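Putative uncharacterized protein PH0300 (Pyrococcus horikoshii, PDB 3VRH) catalyses the ATP-dependent 2-thiolation of 5-methyluridine at position 54 in the T loop of tRNA, using an iron-sulfur cluster. Local coordinates at residues 119-124 with 288-293; 135-140 with 282-287. All blocks are in the same frame, centred on the assembly; numbering follows the deposited sequence.

In the fold
Both contacts tie the same short helix, 285-290, to the PP-loop part of the chain, and their centres lie about 12 Å apart. Contact 2 is the buried one: the start of this helix and the residue before it, with two zinc-binding cysteines between them, stack an aromatic ring on helix 127-145. Contact 1 lies at the surface, where the end of the same helix meets the loop leading into helix 127-145. The chemistry changes accordingly, from a close ring stack beside a metal to methyl groups resting on two partly exposed aromatic rings. The contacts join directly, since Leu292 CD1 packs on Phe286 CE2 and Lys288 CG on Ile283 CG2.

Contact 1 (119-124 with 288-293)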
loop_
_atom_site.group_PDB
_atom_site.type_symbol
_atom_site.label_atom_id
_atom_site.label_comp_id
_atom_site.label_asym_id
_atom_site.label_seq_id
_atom_site.Cartn_x
_atom_site.Cartn_y
_atom_site.Cartn_z
ATOM N N GLY A 119 -10.320 20.153 -21.020
ATOM C CA GLY A 119 -11.256 20.903 -20.196
ATOM C C GLY A 119 -12.293 21.686 -20.984
ATOM O O GLY A 119 -13.004 22.523 -20.426
ATOM N N GLU A 120 -12.389 21.421 -22.283
ATOM C CA GLU A 120 -13.400 22.066 -23.106
ATOM C C GLU A 120 -14.411 21.088 -23.683
ATOM O O GLU A 120 -15.420 21.504 -24.249
ATOM C CB GLU A 120 -12.761 22.902 -24.226
ATOM C CG GLU A 120 -11.901 24.032 -23.705
ATOM C CD GLU A 120 -11.304 24.889 -24.805
ATOM O OE1 GLU A 120 -11.276 24.445 -25.981
ATOM O OE2 GLU A 120 -10.862 26.014 -24.480
ATOM N N VAL A 121 -14.147 19.793 -23.547
ATOM C CA VAL A 121 -15.063 18.780 -24.074
ATOM C C VAL A 121 -16.314 18.650 -23.189
ATOM O O VAL A 121 -16.220 18.673 -21.954
ATOM C CB VAL A 121 -14.361 17.419 -24.219
ATOM C CG1 VAL A 121 -15.321 16.364 -24.763
ATOM C CG2 VAL A 121 -13.146 17.548 -25.132
ATOM N N LYS A 122 -17.480 18.526 -23.822
ATOM C CA LYS A 122 -18.723 18.253 -23.098
ATOM C C LYS A 122 -18.836 16.795 -22.616
ATOM O O LYS A 122 -19.569 15.969 -23.187
ATOM C CB LYS A 122 -19.942 18.650 -23.934
ATOM C CG LYS A 122 -20.404 20.082 -23.692
ATOM C CD LYS A 122 -21.691 20.386 -24.458
ATOM C CE LYS A 122 -21.460 20.409 -25.975
ATOM N NZ LYS A 122 -22.715 20.648 -26.760
ATOM N N THR A 123 -18.092 16.492 -21.561
ATOM C CA THR A 123 -18.120 15.185 -20.924
ATOM C C THR A 123 -17.934 15.389 -19.434
ATOM O O THR A 123 -17.400 16.410 -19.009
ATOM C CB THR A 123 -16.991 14.281 -21.440
ATOM O OG1 THR A 123 -16.970 13.070 -20.678
ATOM C CG2 THR A 123 -15.637 14.976 -21.301
ATOM N N ARG A 124 -18.378 14.431 -18.630
ATOM C CA ARG A 124 -18.165 14.540 -17.196
ATOM C C ARG A 124 -16.880 13.837 -16.794
ATOM O O ARG A 124 -16.468 13.903 -15.639
ATOM C CB ARG A 124 -19.368 14.012 -16.402
ATOM C CG ARG A 124 -20.584 14.931 -16.455
ATOM C CD ARG A 124 -21.817 14.245 -15.852
ATOM N NE ARG A 124 -22.104 13.008 -16.571
ATOM C CZ ARG A 124 -22.942 12.065 -16.163
ATOM N NH1 ARG A 124 -23.601 12.199 -15.019
ATOM N NH2 ARG A 124 -23.114 10.976 -16.908
ATOM N N LYS A 288 -12.878 6.490 -30.264
ATOM C CA LYS A 288 -14.265 6.549 -29.806
ATOM C C LYS A 288 -14.527 7.826 -29.011
ATOM O O LYS A 288 -15.527 8.510 -29.233
ATOM C CB LYS A 288 -14.657 5.300 -28.997
ATOM C CG LYS A 288 -14.750 4.034 -29.841
ATOM C CD LYS A 288 -15.108 2.796 -29.021
ATOM C CE LYS A 288 -16.617 2.684 -28.821
ATOM N NZ LYS A 288 -16.985 1.505 -27.981
ATOM N N PHE A 289 -13.623 8.157 -28.094
ATOM C CA PHE A 289 -13.809 9.355 -27.279
ATOM C C PHE A 289 -13.881 10.606 -28.143
ATOM O O PHE A 289 -14.768 11.436 -27.976
ATOM C CB PHE A 289 -12.700 9.504 -26.227
ATOM C CG PHE A 289 -12.784 10.791 -25.460
ATOM C CD1 PHE A 289 -13.621 10.901 -24.360
ATOM C CD2 PHE A 289 -12.051 11.908 -25.859
ATOM C CE1 PHE A 289 -13.720 12.089 -23.655
ATOM C CE2 PHE A 289 -12.139 13.104 -25.162
ATOM C CZ PHE A 289 -12.979 13.192 -24.048
ATOM N N TRP A 290 -12.935 10.738 -29.069
ATOM C CA TRP A 290 -12.843 11.939 -29.890
ATOM C C TRP A 290 -13.831 11.914 -31.067
ATOM O O TRP A 290 -14.014 12.922 -31.768
ATOM C CB TRP A 290 -11.376 12.186 -30.336
ATOM C CG TRP A 290 -10.550 12.721 -29.203
ATOM C CD1 TRP A 290 -9.615 12.048 -28.472
ATOM C CD2 TRP A 290 -10.655 14.025 -28.613
ATOM N NE1 TRP A 290 -9.111 12.864 -27.481
ATOM C CE2 TRP A 290 -9.731 14.082 -27.551
ATOM C CE3 TRP A 290 -11.436 15.152 -28.887
ATOM C CZ2 TRP A 290 -9.568 15.218 -26.767
ATOM C CZ3 TRP A 290 -11.274 16.282 -28.109
ATOM C CH2 TRP A 290 -10.349 16.306 -27.059
ATOM N N GLY A 291 -14.485 10.767 -31.256
ATOM C CA GLY A 291 -15.462 10.615 -32.319
ATOM C C GLY A 291 -14.815 10.806 -33.678
ATOM O O GLY A 291 -15.293 11.569 -34.518
ATOM N N LEU A 292 -13.705 10.106 -33.875
ATOM C CA LEU A 292 -12.885 10.275 -35.058
ATOM C C LEU A 292 -13.250 9.241 -36.090
ATOM O O LEU A 292 -13.379 8.051 -35.781
ATOM C CB LEU A 292 -11.407 10.141 -34.701
ATOM C CG LEU A 292 -10.865 11.276 -33.838
ATOM C CD1 LEU A 292 -9.429 10.999 -33.494
ATOM C CD2 LEU A 292 -10.998 12.609 -34.549
ATOM N N LYS A 293 -13.405 9.705 -37.324
ATOM C CA LYS A 293 -13.716 8.822 -38.433
ATOM C C LYS A 293 -12.471 8.617 -39.286
ATOM O O LYS A 293 -12.446 7.756 -40.176
ATOM C CB LYS A 293 -14.860 9.402 -39.277
ATOM C CG LYS A 293 -16.137 9.728 -38.495
ATOM C CD LYS A 293 -16.883 8.476 -38.040
ATOM C CE LYS A 293 -18.252 8.837 -37.458
ATOM N NZ LYS A 293 -19.209 7.685 -37.432
#
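Val121 splits its two methyls between neighbouring aromatic rings, CG2 lying 3.6 Å from Trp290 CH2 and CG1 lying 4.0 Å from Phe289 CZ. With CG1 anti to the backbone N (chi1 180°) and CG2 anti to the carbonyl carbon, one methyl is aimed at each ring, both meeting it obliquely. Thr123 adds a looser touch, its CG2 sitting 4.2 Å from Phe289 CE1 near the plane of that ring, at its edge. Thr123 OG1 turns to another task, a hydrogen bond with Arg125 N.

On the other segment the two rings pack against each other. Phe289 CG is anti to its backbone N (chi1 174°), which carries the phenyl group out to the loop; its CE2 stands over the centre of one face of the Trp290 ring, 3.5 Å above the plane, while Trp290 CD1 lies at the phenyl edge. Helix 285-290 ends here in a Schellman motif with Gly291, of positive phi, at C-prime: Leu292 N reaches back to Cys287 O, and Gly291 N makes a weak bond of 3.2 Å to Lys288 O. Opposite these rings, the 119-124 loop bends through an inverse gamma turn centred on Lys122, closed by a weak bond from Thr123 N to Val121 O; Val121 and Thr123, on either side of Lys122, both reach Phe289. Helix 127-145 underlies the contact: Tyr130 meets the Phe289 ring and touches Thr123, and Trp290 NE1 is hydrogen-bonded to Thr134 OG1.

Contact 2 (135-140 with 282-287); sequences KRYIMN and DICAFC. With ZN (zinc ion), chain C.
The first turn of helix 285-290 comes up to the middle of helix 127-145, with the CA atoms of Tyr137 and Phe286 7.0 Å apart. Their side chains form an offset stack with centroids of the Tyr137 and Phe286 rings 3.8 Å apart and planes only 9° from parallel. With CG anti to the backbone N in both (chi1 175° in Tyr137), each ring is carried across to the other helix, the two side chains crossing at about a right angle. Tyr137 CD1 lies over the centre of the phenyl face, whereas Phe286 CG lies toward the rim of the tyrosine ring; Phe286 CB adds a CH-pi contact over that ring.

Farther along the phenol, Cys284 SG approaches Tyr137 CE2 obliquely at 4.1 Å. Cys284 is the N-cap residue of helix 285-290, its SG accepting a nearly straight bond from Cys287 N (176°). Cys284 SG also binds the zinc, 2.7 Å away. Cys287 SG binds the zinc at 2.4 Å, and Cys272 and Cys275 complete this four-cysteine site. A leucine in place of Tyr137 would probably leave the Phe286 face without its stacking partner and open a gap beside Cys284.

Ile138 CG1 reaches Phe286 CE1 from the same helix 127-145, and itself packs on Ile79 of strand 73-80, an ATP-binding residue. Helix 110-114 also packs here, with Ile110 against Ile138 and Leu114 against Phe286.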
loop_
_atom_site.group_PDB
_atom_site.type_symbol
_atom_site.label_atom_id
_atom_site.label_comp_id
_atom_site.label_asym_id
_atom_site.label_seq_id
_atom_site.Cartn_x
_atom_site.Cartn_y
_atom_site.Cartn_z
ATOM N N LYS A 135 -2.977 12.107 -24.352
ATOM C CA LYS A 135 -1.546 12.347 -24.421
ATOM C C LYS A 135 -0.760 11.058 -24.724
ATOM O O LYS A 135 0.176 11.062 -25.537
ATOM C CB LYS A 135 -1.042 13.018 -23.137
ATOM C CG LYS A 135 0.448 13.363 -23.188
ATOM C CD LYS A 135 0.987 13.883 -21.827
ATOM C CE LYS A 135 2.484 14.235 -21.927
ATOM N NZ LYS A 135 3.091 14.735 -20.655
ATOM N N ARG A 136 -1.141 9.963 -24.075
ATOM C CA ARG A 136 -0.443 8.689 -24.245
ATOM C C ARG A 136 -0.602 8.211 -25.682
ATOM O O ARG A 136 0.323 7.667 -26.266
ATOM C CB ARG A 136 -0.958 7.613 -23.259
ATOM C CG ARG A 136 -0.177 7.570 -21.913
ATOM C CD ARG A 136 -0.632 6.455 -20.941
ATOM N NE ARG A 136 -2.049 6.576 -20.578
ATOM C CZ ARG A 136 -2.519 7.388 -19.631
ATOM N NH1 ARG A 136 -1.688 8.163 -18.942
ATOM N NH2 ARG A 136 -3.819 7.440 -19.375
ATOM N N TYR A 137 -1.784 8.427 -26.239
ATOM C CA TYR A 137 -2.070 7.986 -27.592
ATOM C C TYR A 137 -1.212 8.755 -28.583
ATOM O O TYR A 137 -0.600 8.169 -29.481
ATOM C CB TYR A 137 -3.546 8.190 -27.939
ATOM C CG TYR A 137 -3.865 7.850 -29.392
ATOM C CD1 TYR A 137 -3.830 8.824 -30.378
ATOM C CD2 TYR A 137 -4.207 6.551 -29.771
ATOM C CE1 TYR A 137 -4.111 8.521 -31.699
ATOM C CE2 TYR A 137 -4.505 6.245 -31.082
ATOM C CZ TYR A 137 -4.447 7.241 -32.047
ATOM O OH TYR A 137 -4.734 6.954 -33.361
ATOM N N ILE A 138 -1.185 10.072 -28.417
ATOM C CA ILE A 138 -0.447 10.935 -29.338
ATOM C C ILE A 138 1.048 10.658 -29.270
ATOM O O ILE A 138 1.717 10.632 -30.296
ATOM C CB ILE A 138 -0.723 12.424 -29.071
ATOM C CG1 ILE A 138 -2.178 12.759 -29.399
ATOM C CG2 ILE A 138 0.225 13.306 -29.898
ATOM C CD1 ILE A 138 -2.562 14.221 -29.139
ATOM N N MET A 139 1.565 10.443 -28.056
ATOM C CA MET A 139 2.982 10.149 -27.876
ATOM C C MET A 139 3.328 8.901 -28.665
ATOM O O MET A 139 4.328 8.861 -29.375
ATOM C CB MET A 139 3.341 9.888 -26.406
ATOM C CG MET A 139 3.407 11.108 -25.510
ATOM S SD MET A 139 3.402 10.543 -23.792
ATOM C CE MET A 139 4.826 9.470 -23.817
ATOM N N ASN A 140 2.492 7.880 -28.519
ATOM C CA ASN A 140 2.769 6.622 -29.173
ATOM C C ASN A 140 2.597 6.685 -30.685
ATOM O O ASN A 140 3.444 6.204 -31.404
ATOM C CB ASN A 140 1.942 5.483 -28.577
ATOM C CG ASN A 140 2.250 4.150 -29.237
ATOM O OD1 ASN A 140 3.308 3.563 -29.029
ATOM N ND2 ASN A 140 1.328 3.678 -30.040
ATOM N N ASP A 282 -13.143 -3.007 -31.542
ATOM C CA ASP A 282 -12.751 -2.810 -32.931
ATOM C C ASP A 282 -12.377 -1.358 -33.239
ATOM O O ASP A 282 -11.510 -1.108 -34.076
ATOM C CB ASP A 282 -13.821 -3.347 -33.889
ATOM C CG ASP A 282 -15.220 -2.897 -33.517
ATOM O OD1 ASP A 282 -15.351 -2.055 -32.595
ATOM O OD2 ASP A 282 -16.184 -3.375 -34.163
ATOM N N ILE A 283 -13.028 -0.407 -32.570
ATOM C CA ILE A 283 -12.587 0.991 -32.612
ATOM C C ILE A 283 -11.913 1.333 -31.288
ATOM O O ILE A 283 -12.349 0.874 -30.229
ATOM C CB ILE A 283 -13.739 1.965 -32.904
ATOM C CG1 ILE A 283 -14.370 1.628 -34.251
ATOM C CG2 ILE A 283 -13.236 3.395 -32.932
ATOM C CD1 ILE A 283 -15.432 2.585 -34.647
ATOM N N CYS A 284 -10.835 2.111 -31.337
ATOM C CA CYS A 284 -10.040 2.294 -30.131
ATOM C C CYS A 284 -10.593 3.388 -29.214
ATOM O O CYS A 284 -11.484 4.155 -29.599
ATOM C CB CYS A 284 -8.553 2.483 -30.452
ATOM S SG CYS A 284 -7.988 4.185 -30.631
ATOM N N ALA A 285 -10.085 3.407 -27.986
ATOM C CA ALA A 285 -10.553 4.328 -26.952
ATOM C C ALA A 285 -10.430 5.782 -27.403
ATOM O O ALA A 285 -11.406 6.536 -27.362
ATOM C CB ALA A 285 -9.781 4.104 -25.653
ATOM N N PHE A 286 -9.228 6.153 -27.838
ATOM C CA PHE A 286 -8.966 7.501 -28.340
ATOM C C PHE A 286 -9.982 7.869 -29.404
ATOM O O PHE A 286 -10.688 8.862 -29.268
ATOM C CB PHE A 286 -7.557 7.575 -28.916
ATOM C CG PHE A 286 -7.159 8.948 -29.406
ATOM C CD1 PHE A 286 -6.616 9.882 -28.528
ATOM C CD2 PHE A 286 -7.304 9.293 -30.740
ATOM C CE1 PHE A 286 -6.230 11.126 -28.964
ATOM C CE2 PHE A 286 -6.920 10.549 -31.190
ATOM C CZ PHE A 286 -6.383 11.468 -30.301
ATOM N N CYS A 287 -10.075 7.038 -30.443
ATOM C CA CYS A 287 -10.984 7.284 -31.561
ATOM C C CYS A 287 -12.448 7.367 -31.167
ATOM O O CYS A 287 -13.190 8.202 -31.692
ATOM C CB CYS A 287 -10.812 6.212 -32.627
ATOM S SG CYS A 287 -9.435 6.553 -33.692
HETATM ZN ZN ZN C . -8.167 4.501 -33.276
#